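PDB 6T7J: carbon monoxide dehydrogenase from Thermococcus sp. AM4, which catalyses the interconversion of carbon monoxide and carbon dioxide, probably with a ferredoxin-type electron acceptor, and is captured here with a nickel-free, incomplete iron-sulfur cluster at its active site. Local coordinates for residues S101-D106 against G268-L273; E109-V114 against S238-G243; Q120-T125 against F376-A381; I337-Q342 against V359-P364. All coordinates share one frame; numbering follows the deposited sequence.

Contact 1. Residues S101-D106 against G268-L273. With MSK (Broken Fe4S4 cluster), chain F.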
loop_
_atom_site.group_PDB
_atom_site.type_symbol
_atom_site.label_atom_id
_atom_site.label_comp_id
_atom_site.label_asym_id
_atom_site.label_seq_id
_atom_site.Cartn_x
_atom_site.Cartn_y
_atom_site.Cartn_z
ATOM N N SER A 101 -7.043 8.799 4.117
ATOM C CA SER A 101 -6.334 8.941 5.380
ATOM C C SER A 101 -5.325 10.080 5.335
ATOM O O SER A 101 -5.166 10.804 6.318
ATOM C CB SER A 101 -5.635 7.635 5.735
ATOM O OG SER A 101 -4.584 7.890 6.646
ATOM N N ASP A 102 -4.623 10.246 4.212
ATOM C CA ASP A 102 -3.685 11.361 4.097
ATOM C C ASP A 102 -4.425 12.695 4.058
ATOM O O ASP A 102 -3.959 13.689 4.636
ATOM C CB ASP A 102 -2.811 11.186 2.857
ATOM C CG ASP A 102 -1.374 10.821 3.201
ATOM O OD1 ASP A 102 -1.089 10.574 4.392
ATOM O OD2 ASP A 102 -0.530 10.785 2.281
ATOM N N HIS A 103 -5.575 12.732 3.379
ATOM C CA HIS A 103 -6.455 13.898 3.451
ATOM C C HIS A 103 -6.789 14.241 4.906
ATOM O O HIS A 103 -6.581 15.379 5.372
ATOM C CB HIS A 103 -7.718 13.595 2.636
ATOM C CG HIS A 103 -8.656 14.750 2.476
ATOM N ND1 HIS A 103 -8.540 15.923 3.189
ATOM C CD2 HIS A 103 -9.745 14.899 1.683
ATOM C CE1 HIS A 103 -9.512 16.748 2.839
ATOM N NE2 HIS A 103 -10.256 16.150 1.927
ATOM N N ALA A 104 -7.298 13.249 5.641
ATOM C CA ALA A 104 -7.632 13.454 7.046
ATOM C C ALA A 104 -6.411 13.873 7.854
ATOM O O ALA A 104 -6.523 14.680 8.779
ATOM C CB ALA A 104 -8.243 12.182 7.628
ATOM N N ARG A 105 -5.237 13.334 7.522
ATOM C CA ARG A 105 -4.026 13.641 8.279
ATOM C C ARG A 105 -3.620 15.095 8.104
ATOM O O ARG A 105 -3.208 15.751 9.068
ATOM C CB ARG A 105 -2.890 12.713 7.847
ATOM C CG ARG A 105 -1.752 12.601 8.851
ATOM C CD ARG A 105 -0.501 12.029 8.201
ATOM N NE ARG A 105 -0.807 10.963 7.251
ATOM C CZ ARG A 105 -0.815 9.669 7.554
ATOM N NH1 ARG A 105 -1.106 8.769 6.625
ATOM N NH2 ARG A 105 -0.534 9.270 8.786
ATOM N N ASP A 106 -3.724 15.618 6.880
ATOM C CA ASP A 106 -3.434 17.032 6.666
ATOM C C ASP A 106 -4.412 17.917 7.435
ATOM O O ASP A 106 -4.007 18.906 8.076
ATOM C CB ASP A 106 -3.466 17.353 5.173
ATOM C CG ASP A 106 -2.295 16.744 4.424
ATOM O OD1 ASP A 106 -1.268 16.447 5.072
ATOM O OD2 ASP A 106 -2.400 16.560 3.194
ATOM N N GLY A 268 -9.269 19.557 -6.890
ATOM C CA GLY A 268 -8.612 18.686 -5.936
ATOM C C GLY A 268 -9.516 18.190 -4.826
ATOM O O GLY A 268 -10.633 17.742 -5.098
ATOM N N HIS A 269 -9.062 18.268 -3.572
ATOM C CA HIS A 269 -9.800 17.607 -2.500
ATOM C C HIS A 269 -9.729 18.306 -1.142
ATOM O O HIS A 269 -10.738 18.373 -0.435
ATOM C CB HIS A 269 -9.310 16.164 -2.360
ATOM C CG HIS A 269 -9.984 15.214 -3.299
ATOM N ND1 HIS A 269 -9.702 15.174 -4.648
ATOM C CD2 HIS A 269 -10.941 14.280 -3.088
ATOM C CE1 HIS A 269 -10.451 14.254 -5.227
ATOM N NE2 HIS A 269 -11.213 13.696 -4.302
ATOM N N ASN A 270 -8.560 18.813 -0.751
ATOM C CA ASN A 270 -8.396 19.349 0.597
ATOM C C ASN A 270 -8.841 20.805 0.650
ATOM O O ASN A 270 -8.279 21.638 -0.073
ATOM C CB ASN A 270 -6.954 19.232 1.057
ATOM C CG ASN A 270 -6.838 19.133 2.562
ATOM O OD1 ASN A 270 -7.594 19.771 3.288
ATOM N ND2 ASN A 270 -5.904 18.320 3.040
ATOM N N PRO A 271 -9.822 21.158 1.490
ATOM C CA PRO A 271 -10.295 22.549 1.540
ATOM C C PRO A 271 -9.387 23.501 2.301
ATOM O O PRO A 271 -9.632 24.716 2.254
ATOM C CB PRO A 271 -11.655 22.423 2.239
ATOM C CG PRO A 271 -11.502 21.231 3.117
ATOM C CD PRO A 271 -10.613 20.272 2.364
ATOM N N ILE A 272 -8.355 22.997 2.992
ATOM C CA ILE A 272 -7.407 23.871 3.683
ATOM C C ILE A 272 -6.858 24.912 2.719
ATOM O O ILE A 272 -6.609 26.065 3.092
ATOM C CB ILE A 272 -6.265 23.048 4.317
ATOM C CG1 ILE A 272 -6.784 21.902 5.194
ATOM C CG2 ILE A 272 -5.333 23.944 5.124
ATOM C CD1 ILE A 272 -8.038 22.190 5.975
ATOM N N LEU A 273 -6.671 24.520 1.460
ATOM C CA LEU A 273 -6.170 25.401 0.415
ATOM C C LEU A 273 -7.294 26.164 -0.283
ATOM O O LEU A 273 -7.187 27.378 -0.494
ATOM C CB LEU A 273 -5.376 24.582 -0.607
ATOM C CG LEU A 273 -5.124 25.233 -1.967
ATOM C CD1 LEU A 273 -3.998 26.249 -1.860
ATOM C CD2 LEU A 273 -4.809 24.179 -3.019
HETATM S S1 MSK F . -13.202 13.736 -7.097
HETATM S S3 MSK F . -12.916 10.348 -6.393
HETATM S S4 MSK F . -13.473 11.346 -9.629
HETATM S S5 MSK F . -15.728 11.797 -7.053
HETATM FE FE1 MSK F . -13.295 13.315 -4.879
HETATM FE FE2 MSK F . -14.722 12.813 -8.599
HETATM FE FE3 MSK F . -14.384 10.149 -8.055
HETATM FE FE4 MSK F . -12.269 11.835 -7.916
#

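Contact 2. Residues E109-V114 against S238-G243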
loop_
_atom_site.group_PDB
_atom_site.type_symbol
_atom_site.label_atom_id
_atom_site.label_comp_id
_atom_site.label_asym_id
_atom_site.label_seq_id
_atom_site.Cartn_x
_atom_site.Cartn_y
_atom_site.Cartn_z
ATOM N N GLU A 109 -3.446 17.854 11.050
ATOM C CA GLU A 109 -2.290 18.708 11.310
ATOM C C GLU A 109 -2.714 20.164 11.470
ATOM O O GLU A 109 -2.310 20.840 12.427
ATOM C CB GLU A 109 -1.267 18.562 10.183
ATOM C CG GLU A 109 -0.517 17.236 10.195
ATOM C CD GLU A 109 0.169 16.933 8.870
ATOM O OE1 GLU A 109 0.425 17.882 8.095
ATOM O OE2 GLU A 109 0.451 15.743 8.606
ATOM N N VAL A 110 -3.544 20.662 10.548
ATOM C CA VAL A 110 -3.981 22.057 10.651
ATOM C C VAL A 110 -4.816 22.275 11.915
ATOM O O VAL A 110 -4.664 23.287 12.614
ATOM C CB VAL A 110 -4.747 22.480 9.384
ATOM C CG1 VAL A 110 -5.306 23.888 9.549
ATOM C CG2 VAL A 110 -3.832 22.410 8.172
ATOM N N PHE A 111 -5.701 21.326 12.232
ATOM C CA PHE A 111 -6.559 21.462 13.406
ATOM C C PHE A 111 -5.743 21.465 14.694
ATOM O O PHE A 111 -6.035 22.225 15.626
ATOM C CB PHE A 111 -7.588 20.330 13.412
ATOM C CG PHE A 111 -8.370 20.212 14.687
ATOM C CD1 PHE A 111 -9.268 21.196 15.061
ATOM C CD2 PHE A 111 -8.220 19.102 15.502
ATOM C CE1 PHE A 111 -9.993 21.079 16.229
ATOM C CE2 PHE A 111 -8.944 18.982 16.671
ATOM C CZ PHE A 111 -9.830 19.971 17.036
ATOM N N LYS A 112 -4.708 20.626 14.762
ATOM C CA LYS A 112 -3.837 20.606 15.931
ATOM C C LYS A 112 -3.028 21.891 16.035
ATOM O O LYS A 112 -2.820 22.411 17.138
ATOM C CB LYS A 112 -2.913 19.390 15.874
ATOM C CG LYS A 112 -2.091 19.170 17.130
ATOM C CD LYS A 112 -0.800 18.432 16.815
ATOM C CE LYS A 112 0.003 18.151 18.076
ATOM N NZ LYS A 112 1.398 17.728 17.762
ATOM N N GLY A 113 -2.560 22.416 14.901
ATOM C CA GLY A 113 -1.877 23.697 14.927
ATOM C C GLY A 113 -2.764 24.824 15.419
ATOM O O GLY A 113 -2.289 25.750 16.082
ATOM N N VAL A 114 -4.060 24.763 15.104
ATOM C CA VAL A 114 -4.982 25.773 15.618
ATOM C C VAL A 114 -5.265 25.549 17.102
ATOM O O VAL A 114 -5.445 26.510 17.860
ATOM C CB VAL A 114 -6.275 25.783 14.783
ATOM C CG1 VAL A 114 -7.318 26.704 15.402
ATOM C CG2 VAL A 114 -5.962 26.219 13.376
ATOM N N SER A 238 -13.159 19.298 9.110
ATOM C CA SER A 238 -13.452 20.344 8.136
ATOM C C SER A 238 -14.650 21.173 8.578
ATOM O O SER A 238 -14.664 22.396 8.405
ATOM C CB SER A 238 -13.698 19.730 6.760
ATOM O OG SER A 238 -12.723 18.748 6.459
ATOM N N ASP A 239 -15.660 20.521 9.163
ATOM C CA ASP A 239 -16.799 21.262 9.700
ATOM C C ASP A 239 -16.385 22.130 10.882
ATOM O O ASP A 239 -16.791 23.295 10.976
ATOM C CB ASP A 239 -17.910 20.294 10.111
ATOM C CG ASP A 239 -18.630 19.691 8.920
ATOM O OD1 ASP A 239 -18.342 20.105 7.777
ATOM O OD2 ASP A 239 -19.484 18.804 9.128
ATOM N N ILE A 240 -15.578 21.582 11.794
ATOM C CA ILE A 240 -15.151 22.338 12.969
ATOM C C ILE A 240 -14.333 23.558 12.558
ATOM O O ILE A 240 -14.456 24.636 13.153
ATOM C CB ILE A 240 -14.368 21.423 13.930
ATOM C CG1 ILE A 240 -15.319 20.459 14.643
ATOM C CG2 ILE A 240 -13.571 22.240 14.944
ATOM C CD1 ILE A 240 -14.641 19.222 15.182
ATOM N N LEU A 241 -13.504 23.416 11.521
ATOM C CA LEU A 241 -12.606 24.498 11.131
ATOM C C LEU A 241 -13.298 25.531 10.248
ATOM O O LEU A 241 -13.073 26.735 10.415
ATOM C CB LEU A 241 -11.380 23.929 10.413
ATOM C CG LEU A 241 -10.227 23.400 11.274
ATOM C CD1 LEU A 241 -9.364 22.428 10.479
ATOM C CD2 LEU A 241 -9.380 24.544 11.816
ATOM N N PHE A 242 -14.135 25.095 9.305
ATOM C CA PHE A 242 -14.705 25.992 8.305
ATOM C C PHE A 242 -16.223 26.099 8.378
ATOM O O PHE A 242 -16.826 26.755 7.520
ATOM C CB PHE A 242 -14.293 25.550 6.897
ATOM C CG PHE A 242 -12.819 25.346 6.737
ATOM C CD1 PHE A 242 -11.937 26.402 6.901
ATOM C CD2 PHE A 242 -12.312 24.097 6.426
ATOM C CE1 PHE A 242 -10.578 26.216 6.756
ATOM C CE2 PHE A 242 -10.957 23.906 6.282
ATOM C CZ PHE A 242 -10.087 24.967 6.447
ATOM N N GLY A 243 -16.859 25.477 9.368
ATOM C CA GLY A 243 -18.297 25.588 9.513
ATOM C C GLY A 243 -19.049 24.380 8.995
ATOM O O GLY A 243 -18.709 23.830 7.944
#

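Contact 3. Residues Q120-T125 against F376-A381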
loop_
_atom_site.group_PDB
_atom_site.type_symbol
_atom_site.label_atom_id
_atom_site.label_comp_id
_atom_site.label_asym_id
_atom_site.label_seq_id
_atom_site.Cartn_x
_atom_site.Cartn_y
_atom_site.Cartn_z
ATOM N N GLN A 120 -2.899 30.921 13.103
ATOM C CA GLN A 120 -3.924 31.915 13.399
ATOM C C GLN A 120 -4.734 32.321 12.176
ATOM O O GLN A 120 -5.670 33.116 12.318
ATOM C CB GLN A 120 -3.293 33.151 14.040
ATOM C CG GLN A 120 -2.321 32.838 15.163
ATOM C CD GLN A 120 -2.790 33.367 16.506
ATOM O OE1 GLN A 120 -2.808 34.577 16.739
ATOM N NE2 GLN A 120 -3.175 32.461 17.397
ATOM N N TYR A 121 -4.413 31.812 10.989
ATOM C CA TYR A 121 -5.275 32.013 9.831
ATOM C C TYR A 121 -6.455 31.051 9.807
ATOM O O TYR A 121 -7.264 31.111 8.877
ATOM C CB TYR A 121 -4.472 31.875 8.536
ATOM C CG TYR A 121 -3.582 33.059 8.246
ATOM C CD1 TYR A 121 -4.110 34.337 8.123
ATOM C CD2 TYR A 121 -2.210 32.900 8.099
ATOM C CE1 TYR A 121 -3.298 35.424 7.859
ATOM C CE2 TYR A 121 -1.389 33.980 7.835
ATOM C CZ TYR A 121 -1.938 35.240 7.716
ATOM O OH TYR A 121 -1.125 36.318 7.453
ATOM N N TYR A 122 -6.574 30.175 10.802
ATOM C CA TYR A 122 -7.662 29.213 10.877
ATOM C C TYR A 122 -8.292 29.264 12.262
ATOM O O TYR A 122 -7.592 29.406 13.271
ATOM C CB TYR A 122 -7.171 27.796 10.564
ATOM C CG TYR A 122 -6.653 27.637 9.153
ATOM C CD1 TYR A 122 -7.503 27.260 8.122
ATOM C CD2 TYR A 122 -5.318 27.870 8.851
ATOM C CE1 TYR A 122 -7.039 27.117 6.830
ATOM C CE2 TYR A 122 -4.843 27.729 7.560
ATOM C CZ TYR A 122 -5.709 27.352 6.554
ATOM O OH TYR A 122 -5.248 27.208 5.265
ATOM N N LYS A 123 -9.614 29.148 12.298
ATOM C CA LYS A 123 -10.411 29.311 13.503
ATOM C C LYS A 123 -10.985 27.974 13.949
ATOM O O LYS A 123 -10.957 26.976 13.225
ATOM C CB LYS A 123 -11.558 30.306 13.264
ATOM C CG LYS A 123 -11.151 31.769 13.227
ATOM C CD LYS A 123 -11.089 32.300 11.801
ATOM C CE LYS A 123 -9.881 33.205 11.601
ATOM N NZ LYS A 123 -9.711 33.594 10.173
ATOM N N LEU A 124 -11.505 27.968 15.172
ATOM C CA LEU A 124 -12.452 26.955 15.623
ATOM C C LEU A 124 -13.829 27.599 15.499
ATOM O O LEU A 124 -14.257 28.344 16.383
ATOM C CB LEU A 124 -12.156 26.510 17.050
ATOM C CG LEU A 124 -10.844 25.762 17.293
ATOM C CD1 LEU A 124 -10.652 25.497 18.779
ATOM C CD2 LEU A 124 -10.814 24.462 16.505
ATOM N N THR A 125 -14.510 27.336 14.384
ATOM C CA THR A 125 -15.764 28.022 14.095
ATOM C C THR A 125 -16.988 27.276 14.605
ATOM O O THR A 125 -17.983 27.914 14.968
ATOM C CB THR A 125 -15.907 28.260 12.589
ATOM O OG1 THR A 125 -16.112 27.009 11.924
ATOM C CG2 THR A 125 -14.659 28.925 12.035
ATOM N N PHE A 376 1.957 25.196 -0.628
ATOM C CA PHE A 376 1.085 25.788 0.373
ATOM C C PHE A 376 1.428 25.250 1.755
ATOM O O PHE A 376 1.712 24.060 1.920
ATOM C CB PHE A 376 -0.378 25.489 0.040
ATOM C CG PHE A 376 -1.366 26.281 0.850
ATOM C CD1 PHE A 376 -1.702 27.575 0.487
ATOM C CD2 PHE A 376 -1.968 25.725 1.967
ATOM C CE1 PHE A 376 -2.617 28.302 1.225
ATOM C CE2 PHE A 376 -2.882 26.447 2.711
ATOM C CZ PHE A 376 -3.209 27.737 2.336
ATOM N N ASN A 377 1.410 26.140 2.744
ATOM C CA ASN A 377 1.590 25.765 4.138
ATOM C C ASN A 377 0.658 26.611 4.992
ATOM O O ASN A 377 0.309 27.736 4.625
ATOM C CB ASN A 377 3.046 25.930 4.594
ATOM C CG ASN A 377 3.459 27.380 4.715
ATOM O OD1 ASN A 377 3.062 28.220 3.910
ATOM N ND2 ASN A 377 4.266 27.683 5.727
ATOM N N ALA A 378 0.257 26.057 6.137
ATOM C CA ALA A 378 -0.799 26.680 6.930
ATOM C C ALA A 378 -0.354 28.012 7.524
ATOM O O ALA A 378 -1.143 28.962 7.583
ATOM C CB ALA A 378 -1.255 25.725 8.033
ATOM N N GLU A 379 0.905 28.107 7.963
ATOM C CA GLU A 379 1.327 29.271 8.738
ATOM C C GLU A 379 1.356 30.546 7.903
ATOM O O GLU A 379 1.079 31.630 8.430
ATOM C CB GLU A 379 2.696 29.018 9.367
ATOM C CG GLU A 379 2.885 29.718 10.705
ATOM C CD GLU A 379 4.288 29.565 11.253
ATOM O OE1 GLU A 379 4.584 28.504 11.845
ATOM O OE2 GLU A 379 5.095 30.506 11.094
ATOM N N LYS A 380 1.688 30.448 6.618
ATOM C CA LYS A 380 1.704 31.595 5.714
ATOM C C LYS A 380 0.585 31.495 4.679
ATOM O O LYS A 380 0.740 31.916 3.533
ATOM C CB LYS A 380 3.059 31.726 5.024
ATOM C CG LYS A 380 4.223 31.980 5.972
ATOM C CD LYS A 380 4.162 33.379 6.568
ATOM C CE LYS A 380 5.213 33.570 7.654
ATOM N NZ LYS A 380 5.099 34.907 8.306
ATOM N N ALA A 381 -0.564 30.954 5.096
ATOM C CA ALA A 381 -1.624 30.592 4.158
ATOM C C ALA A 381 -2.103 31.794 3.353
ATOM O O ALA A 381 -2.210 31.726 2.121
ATOM C CB ALA A 381 -2.790 29.958 4.917
#

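Contact 4. Residues I337-Q342 against V359-P364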
loop_
_atom_site.group_PDB
_atom_site.type_symbol
_atom_site.label_atom_id
_atom_site.label_comp_id
_atom_site.label_asym_id
_atom_site.label_seq_id
_atom_site.Cartn_x
_atom_site.Cartn_y
_atom_site.Cartn_z
ATOM N N ILE A 337 -5.516 27.096 -12.793
ATOM C CA ILE A 337 -6.160 26.007 -12.065
ATOM C C ILE A 337 -5.223 25.595 -10.934
ATOM O O ILE A 337 -4.058 25.252 -11.174
ATOM C CB ILE A 337 -6.513 24.819 -12.978
ATOM C CG1 ILE A 337 -7.110 23.672 -12.160
ATOM C CG2 ILE A 337 -5.304 24.353 -13.786
ATOM C CD1 ILE A 337 -7.970 22.725 -12.974
ATOM N N ILE A 338 -5.731 25.649 -9.707
ATOM C CA ILE A 338 -4.954 25.422 -8.495
ATOM C C ILE A 338 -5.331 24.051 -7.958
ATOM O O ILE A 338 -6.491 23.821 -7.594
ATOM C CB ILE A 338 -5.220 26.509 -7.441
ATOM C CG1 ILE A 338 -5.365 27.881 -8.102
ATOM C CG2 ILE A 338 -4.127 26.513 -6.380
ATOM C CD1 ILE A 338 -4.155 28.308 -8.891
ATOM N N VAL A 339 -4.357 23.143 -7.895
ATOM C CA VAL A 339 -4.615 21.761 -7.519
ATOM C C VAL A 339 -3.777 21.391 -6.303
ATOM O O VAL A 339 -2.700 21.949 -6.070
ATOM C CB VAL A 339 -4.341 20.794 -8.693
ATOM C CG1 VAL A 339 -5.193 21.174 -9.895
ATOM C CG2 VAL A 339 -2.866 20.802 -9.061
ATOM N N ASP A 340 -4.296 20.449 -5.511
ATOM C CA ASP A 340 -3.525 19.875 -4.413
ATOM C C ASP A 340 -3.202 18.412 -4.709
ATOM O O ASP A 340 -2.078 18.101 -5.110
ATOM C CB ASP A 340 -4.258 20.026 -3.073
ATOM C CG ASP A 340 -5.740 19.707 -3.163
ATOM O OD1 ASP A 340 -6.146 18.986 -4.097
ATOM O OD2 ASP A 340 -6.499 20.169 -2.283
ATOM N N TYR A 341 -4.166 17.507 -4.532
ATOM C CA TYR A 341 -3.933 16.110 -4.877
ATOM C C TYR A 341 -5.258 15.409 -5.153
ATOM O O TYR A 341 -6.339 15.953 -4.913
ATOM C CB TYR A 341 -3.142 15.377 -3.783
ATOM C CG TYR A 341 -3.599 15.597 -2.353
ATOM C CD1 TYR A 341 -4.926 15.416 -1.981
ATOM C CD2 TYR A 341 -2.686 15.951 -1.367
ATOM C CE1 TYR A 341 -5.333 15.604 -0.672
ATOM C CE2 TYR A 341 -3.083 16.139 -0.057
ATOM C CZ TYR A 341 -4.406 15.965 0.285
ATOM O OH TYR A 341 -4.799 16.154 1.589
ATOM N N GLN A 342 -5.140 14.183 -5.678
ATOM C CA GLN A 342 -6.236 13.251 -5.938
ATOM C C GLN A 342 -7.075 13.651 -7.148
ATOM O O GLN A 342 -7.686 14.725 -7.173
ATOM C CB GLN A 342 -7.120 13.090 -4.698
ATOM C CG GLN A 342 -6.441 12.331 -3.570
ATOM C CD GLN A 342 -7.253 12.334 -2.295
ATOM O OE1 GLN A 342 -8.483 12.373 -2.331
ATOM N NE2 GLN A 342 -6.568 12.299 -1.155
ATOM N N VAL A 359 -1.117 25.759 -14.504
ATOM C CA VAL A 359 -1.458 24.674 -13.591
ATOM C C VAL A 359 -0.568 24.825 -12.356
ATOM O O VAL A 359 0.625 24.537 -12.407
ATOM C CB VAL A 359 -1.256 23.303 -14.252
ATOM C CG1 VAL A 359 -1.381 22.179 -13.226
ATOM C CG2 VAL A 359 -2.247 23.109 -15.395
ATOM N N ILE A 360 -1.152 25.287 -11.251
ATOM C CA ILE A 360 -0.399 25.534 -10.023
ATOM C C ILE A 360 -0.604 24.346 -9.091
ATOM O O ILE A 360 -1.710 24.122 -8.586
ATOM C CB ILE A 360 -0.823 26.848 -9.348
ATOM C CG1 ILE A 360 -0.327 28.055 -10.142
ATOM C CG2 ILE A 360 -0.274 26.923 -7.935
ATOM C CD1 ILE A 360 -1.346 28.628 -11.091
ATOM N N THR A 361 0.463 23.587 -8.855
ATOM C CA THR A 361 0.479 22.586 -7.798
ATOM C C THR A 361 0.937 23.236 -6.497
ATOM O O THR A 361 1.772 24.144 -6.495
ATOM C CB THR A 361 1.399 21.413 -8.154
ATOM O OG1 THR A 361 2.669 21.908 -8.600
ATOM C CG2 THR A 361 0.782 20.562 -9.253
ATOM N N THR A 362 0.367 22.771 -5.380
ATOM C CA THR A 362 0.565 23.427 -4.093
ATOM C C THR A 362 0.918 22.492 -2.943
ATOM O O THR A 362 1.198 22.985 -1.846
ATOM C CB THR A 362 -0.694 24.212 -3.687
ATOM O OG1 THR A 362 -1.765 23.294 -3.440
ATOM C CG2 THR A 362 -1.110 25.191 -4.781
ATOM N N GLU A 363 0.904 21.176 -3.145
ATOM C CA GLU A 363 1.126 20.235 -2.061
ATOM C C GLU A 363 2.330 19.351 -2.365
ATOM O O GLU A 363 2.523 18.949 -3.518
ATOM C CB GLU A 363 -0.128 19.367 -1.838
ATOM C CG GLU A 363 0.100 18.081 -1.056
ATOM C CD GLU A 363 -0.050 18.269 0.442
ATOM O OE1 GLU A 363 -0.810 19.169 0.858
ATOM O OE2 GLU A 363 0.597 17.515 1.202
ATOM N N PRO A 364 3.163 19.042 -1.366
ATOM C CA PRO A 364 4.362 18.225 -1.635
ATOM C C PRO A 364 4.059 16.816 -2.122
ATOM O O PRO A 364 4.966 16.149 -2.636
ATOM C CB PRO A 364 5.084 18.204 -0.279
ATOM C CG PRO A 364 4.017 18.517 0.726
ATOM C CD PRO A 364 3.106 19.486 0.036
#

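Contact 1. Residues S101-D106 against G268-L273
Asp-106 and Asn-270 meet beside a shared polar hub: Asp-106 OD2 is gripped by the hydroxyl of Tyr-341 and by Lys-365, and the same hydroxyl is hydrogen-bonded to Asn-270 ND2. The Asn-270 amide passes Asp-106 CB, with ND2 3.4 Å from that carbon, and its plane is turned only 21° from the carboxylate. Its other end serves the backbone, since Asn-270 OD1 caps helix 271-281 through a weak bond of 3.3 Å from Ile-272 N. Next to this amide lies the His-103 imidazole, sent across from helix 81-115 because CG stands opposite the backbone N (chi1 -173°). His-103 ND1 is 3.6 Å from Asn-270 ND2, ring and amide being 49° apart, while His-103 CE1 meets Pro-271 CD at the ring edge, 3.7 Å away. His-103 NE2 comes to 3.3 Å from His-269 O. With an alanine replacing the His-103 imidazole, the backbone of His-269 and the amide of Asn-270 would probably lose a flank, opening a gap between helix and loop. The His-269 side chain in turn reaches the cluster: NE2 binds iron FE1 at 2.2 Å, and Cys-305 binds the same iron. Asp-340 receives the backbone N-H groups of His-269 and Asn-270. These bonds, with Tyr-341 and the asparagine cap, are consistent with a second shell that helps to hold an iron ligand's loop, illustrating that a metal site extends beyond its ligands.

Contact 2. Residues E109-V114 against S238-G243
Leu-241 packs against Phe-111 where helices 81-115 and 212-242 pass each other, a helix-helix interface with local axes 10.7 Å apart and crossing at 45°. The contact is wholly apolar, with no hydrogen bond between the two segments. Aliphatic contacts come first. Leu-241 points into the surface of the neighbouring helix and divides its two methyl groups: CD1 lies 4.0 Å from Phe-111 CB and 4.4 Å from Val-110 CG1, while CD2 meets Val-114 CG2 at 4.1 Å. Val-110 and Val-114 are one helical turn apart, and with Phe-111 they form the surface into which the leucine fits; Val-114 and Leu-241 run past each other in opposite senses. The aromatic contact is made by Ile-240, whose CG2 comes within 4.0 Å of Phe-111 CE1. The phenyl group is carried to this place by a first torsion that sets CG opposite the backbone N (chi1 170°), and its remaining surroundings include Leu-130, Ala-150 and Leu-153 of helices 127-136 and 146-162. Polar groups of these segments find their partners elsewhere. The carboxylate of Asp-239 forms salt bridges with Lys-129, Arg-313 and Arg-527, and the carbonyl of Ile-240 accepts from the hydroxyl of Thr-125. Beyond this, the chain leaves the helix at Gly-243, with positive phi, just after Phe-242, whose ring carries Leu-241 CB over its centre, 4.0 Å above the plane.

Contact 3. Residues Q120-T125 against F376-A381
Tyr-121 and Tyr-122 lie against a type I beta turn, Ala-378 to Ala-381, that leads into helix 381-395, so this contact joins two loops at a helix start. The turn is closed by Ala-381 N, which donates to Ala-378 O at 3.2 Å, and Lys-380 stands at the N-cap position. The relief of the turn is small: carbonyl oxygens and the methyl groups of two alanines, met by two large rings. Both tyrosines set CG opposite their own carbonyl carbon (chi1 -75° and -64°), yet the two successive rings fit the turn differently. Tyr-121 lies along Glu-379 O and the end of the turn, where its CE2 is 3.5 Å from Glu-379 O, in the plane of the ring. Tyr-122 fills the hollow between the two alanine methyls. Its CE2 is 4.1 Å from Ala-378 CB and 4.0 Å from Ala-381 CB, and Ala-378 O lies at the ring edge. The methyl of Ala-381 is a bump received by both rings, since Tyr-121 CD2 also approaches its CB, at 4.4 Å. Outside the two segments, Lys-276 makes a cation-pi contact with Tyr-122 and bonds the carbonyl of Tyr-121, while Val-110 and Val-114 of helix 81-115 lie beside Tyr-122. The phenol oxygen of Tyr-122 is hydrogen-bonded to Ile-272 O, and it also sits in the plane of the Phe-376 ring at its edge, with Tyr-122 OH 3.6 Å from Phe-376 CE2.

Contact 4. Residues I337-Q342 against V359-P364
A beta-alpha-beta unit, strand 336-339, helix 347-352 and strand 358-361, brings Ile-337 to Val-339 beside Val-359 to Thr-361 in a parallel sheet with Rossmann-like strand order. Ile-360 ties the strands with both its backbone N and its O: Ile-360 N donates to Ile-337 O at 2.9 Å, and Val-339 N donates to Ile-360 O, also at 2.9 Å. Side chains pair along the register. Ile-338 and Ile-360 point the same way on one face, with CD1 against CD1 at 3.6 Å, while on the other Ile-337 CG2 meets Val-359 CG2 at 3.7 Å. Past the strand ends, Thr-362 takes over. Its OG1 donates to Val-339 O at 3.1 Å, from 38° out of the carbonyl plane, and its backbone N adds a weak bond to the same oxygen. A valine in its place would probably leave Val-339 O with that weak bond as its sole tie to this segment. Next along the chain Glu-363, whose OE2 pairs with Lys-365, slants past the Tyr-341 side chain, carboxylate and ring planes 61° apart, with Glu-363 CG 3.5 Å from Tyr-341 CD2.

How the contacts relate
From the N terminus, helix 81-115 enters contact 1 and then contact 2, and the next loop enters contact 3. Contact 2 closes first, at 238-243, and contact 1 at 268-273, so the second lies within the span of the first. Contact 3 opens inside both and closes beyond them, at 376-381, crossing each. Contact 4 opens and closes within contact 3, in series with contacts 1 and 2. Together they join the helical part of the chain to the parallel sheet: Phe-242 and Val-110 pack on Ile-272 between contacts 1 and 2, Thr-125 N bonds Ile-240 O between contacts 2 and 3, and Phe-376 N is hydrogen-bonded to Thr-362 O between contacts 3 and 4.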